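Local structure of nickel-dependent hydrogenase large subunit (Allochromatium vinosum, 3MYR) at residues 281-286 with 391-396. The protein forms the nickel-iron-bearing large subunit of a heterodimeric hydrogenase, which oxidises molecular hydrogen and passes the electrons to an acceptor. Sequence-based numbering, arbitrary orientation.
Sequences FLCYGD and LARVLM
The ring of Phe281 overlaps Leu395, whose CD1 methyl sits almost exactly over the centre of one face, 3.6 Å from the centroid and 6° off the ring normal, a well-formed CH-pi contact. The chi1 of -60°, with CG anti to the carbonyl carbon, carries this ring across the helix flank, where CE2 also meets Leu391 CD2 at 3.9 Å. Closer to the backbone, Phe281 CB rests on Ala392 CB at 3.7 Å, a small residue consistent with the 7.4 Å approach of the axes of strand 281-283 and helix 391-396, which cross at -83°. Replacing Phe281 with an alanine would probably open a gap beside the helix and deprive the Leu395 methyl of its aromatic platform. Two residues on, Cys283 also points at the helix: its SG lies against the Ala392 carbonyl and the CA and CG of Arg393, and touches Met396 CE at 3.7 Å, the methionine chain bending at chi2 and chi3. The Arg393 side chain lies about 7 Å from the bound nickel-iron centre, and its guanidinium forms salt bridges with Glu436 and Glu484. Between these segments, apolar and sulfur contacts dominate, consistent with close packing rather than mutual polar bonds fixing how they meet.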
loop_
_atom_site.group_PDB
_atom_site.type_symbol
_atom_site.label_atom_id
_atom_site.label_comp_id
_atom_site.label_asym_id
_atom_site.label_seq_id
_atom_site.Cartn_x
_atom_site.Cartn_y
_atom_site.Cartn_z
ATOM N N PHE B 281 10.948 -16.865 11.339
ATOM C CA PHE B 281 9.776 -16.370 10.602
ATOM C C PHE B 281 8.600 -16.272 11.547
ATOM O O PHE B 281 8.445 -17.110 12.391
ATOM C CB PHE B 281 9.449 -17.292 9.426
ATOM C CG PHE B 281 10.570 -17.387 8.482
ATOM C CD1 PHE B 281 11.626 -18.275 8.741
ATOM C CD2 PHE B 281 10.643 -16.520 7.366
ATOM C CE1 PHE B 281 12.779 -18.331 7.867
ATOM C CE2 PHE B 281 11.753 -16.570 6.498
ATOM C CZ PHE B 281 12.853 -17.428 6.799
ATOM N N LEU B 282 7.771 -15.250 11.394
ATOM C CA LEU B 282 6.680 -15.070 12.304
ATOM C C LEU B 282 5.368 -14.834 11.527
ATOM O O LEU B 282 5.326 -13.994 10.600
ATOM C CB LEU B 282 7.021 -13.876 13.218
ATOM C CG LEU B 282 5.924 -13.269 14.086
ATOM C CD1 LEU B 282 5.659 -14.240 15.254
ATOM C CD2 LEU B 282 6.361 -11.909 14.594
ATOM N N CYS B 283 4.302 -15.530 11.976
ATOM C CA CYS B 283 2.941 -15.331 11.492
ATOM C C CYS B 283 1.976 -15.167 12.652
ATOM O O CYS B 283 2.004 -15.965 13.574
ATOM C CB CYS B 283 2.452 -16.547 10.701
ATOM S SG CYS B 283 3.449 -16.856 9.242
ATOM N N TYR B 284 1.054 -14.221 12.531
ATOM C CA TYR B 284 -0.086 -14.189 13.432
ATOM C C TYR B 284 -1.224 -15.052 12.906
ATOM O O TYR B 284 -2.142 -15.392 13.685
ATOM C CB TYR B 284 -0.570 -12.764 13.649
ATOM C CG TYR B 284 0.456 -11.771 14.153
ATOM C CD1 TYR B 284 1.565 -12.190 14.920
ATOM C CD2 TYR B 284 0.250 -10.373 13.963
ATOM C CE1 TYR B 284 2.488 -11.236 15.437
ATOM C CE2 TYR B 284 1.205 -9.383 14.482
ATOM C CZ TYR B 284 2.332 -9.851 15.162
ATOM O OH TYR B 284 3.237 -8.906 15.627
ATOM N N GLY B 285 -1.219 -15.357 11.599
ATOM C CA GLY B 285 -2.307 -16.137 11.005
ATOM C C GLY B 285 -3.527 -15.263 10.663
ATOM O O GLY B 285 -3.626 -14.097 11.095
ATOM N N ASP B 286 -4.438 -15.786 9.836
ATOM C CA ASP B 286 -5.596 -15.012 9.390
ATOM C C ASP B 286 -6.571 -15.891 8.606
ATOM O O ASP B 286 -6.240 -17.024 8.271
ATOM C CB ASP B 286 -5.147 -13.859 8.484
ATOM C CG ASP B 286 -6.093 -12.648 8.573
ATOM O OD1 ASP B 286 -5.624 -11.512 8.402
ATOM O OD2 ASP B 286 -7.327 -12.843 8.752
ATOM N N LEU B 391 7.017 -15.419 2.541
ATOM C CA LEU B 391 7.921 -16.557 2.815
ATOM C C LEU B 391 7.588 -17.203 4.191
ATOM O O LEU B 391 7.535 -18.432 4.340
ATOM C CB LEU B 391 9.391 -16.134 2.754
ATOM C CG LEU B 391 10.455 -17.278 2.854
ATOM C CD1 LEU B 391 10.167 -18.513 1.941
ATOM C CD2 LEU B 391 11.916 -16.737 2.588
ATOM N N ALA B 392 7.324 -16.362 5.188
ATOM C CA ALA B 392 6.960 -16.870 6.538
ATOM C C ALA B 392 5.685 -17.671 6.451
ATOM O O ALA B 392 5.577 -18.724 7.068
ATOM C CB ALA B 392 6.757 -15.734 7.511
ATOM N N ARG B 393 4.728 -17.213 5.630
ATOM C CA ARG B 393 3.429 -17.885 5.554
ATOM C C ARG B 393 3.573 -19.206 4.835
ATOM O O ARG B 393 2.988 -20.237 5.223
ATOM C CB ARG B 393 2.363 -16.990 4.877
ATOM C CG ARG B 393 1.730 -15.949 5.866
ATOM C CD ARG B 393 0.554 -15.183 5.146
ATOM N NE ARG B 393 1.088 -14.387 4.019
ATOM C CZ ARG B 393 1.455 -13.103 4.042
ATOM N NH1 ARG B 393 1.841 -12.503 2.907
ATOM N NH2 ARG B 393 1.421 -12.394 5.161
ATOM N N VAL B 394 4.319 -19.179 3.747
ATOM C CA VAL B 394 4.433 -20.402 2.948
ATOM C C VAL B 394 5.225 -21.441 3.735
ATOM O O VAL B 394 4.875 -22.629 3.757
ATOM C CB VAL B 394 5.012 -20.135 1.532
ATOM C CG1 VAL B 394 5.425 -21.415 0.842
ATOM C CG2 VAL B 394 3.969 -19.395 0.712
ATOM N N LEU B 395 6.245 -21.009 4.446
ATOM C CA LEU B 395 6.926 -21.941 5.366
ATOM C C LEU B 395 5.994 -22.510 6.435
ATOM O O LEU B 395 6.032 -23.714 6.673
ATOM C CB LEU B 395 8.246 -21.399 5.973
ATOM C CG LEU B 395 9.365 -21.004 4.989
ATOM C CD1 LEU B 395 10.401 -20.161 5.726
ATOM C CD2 LEU B 395 10.053 -22.242 4.405
ATOM N N MET B 396 5.135 -21.662 7.027
ATOM C CA MET B 396 4.192 -22.109 8.048
ATOM C C MET B 396 3.175 -23.095 7.494
ATOM O O MET B 396 2.838 -24.076 8.145
ATOM C CB MET B 396 3.448 -20.909 8.643
ATOM C CG MET B 396 3.159 -21.044 10.160
ATOM S SD MET B 396 4.669 -21.036 11.208
ATOM C CE MET B 396 5.501 -19.475 10.809
#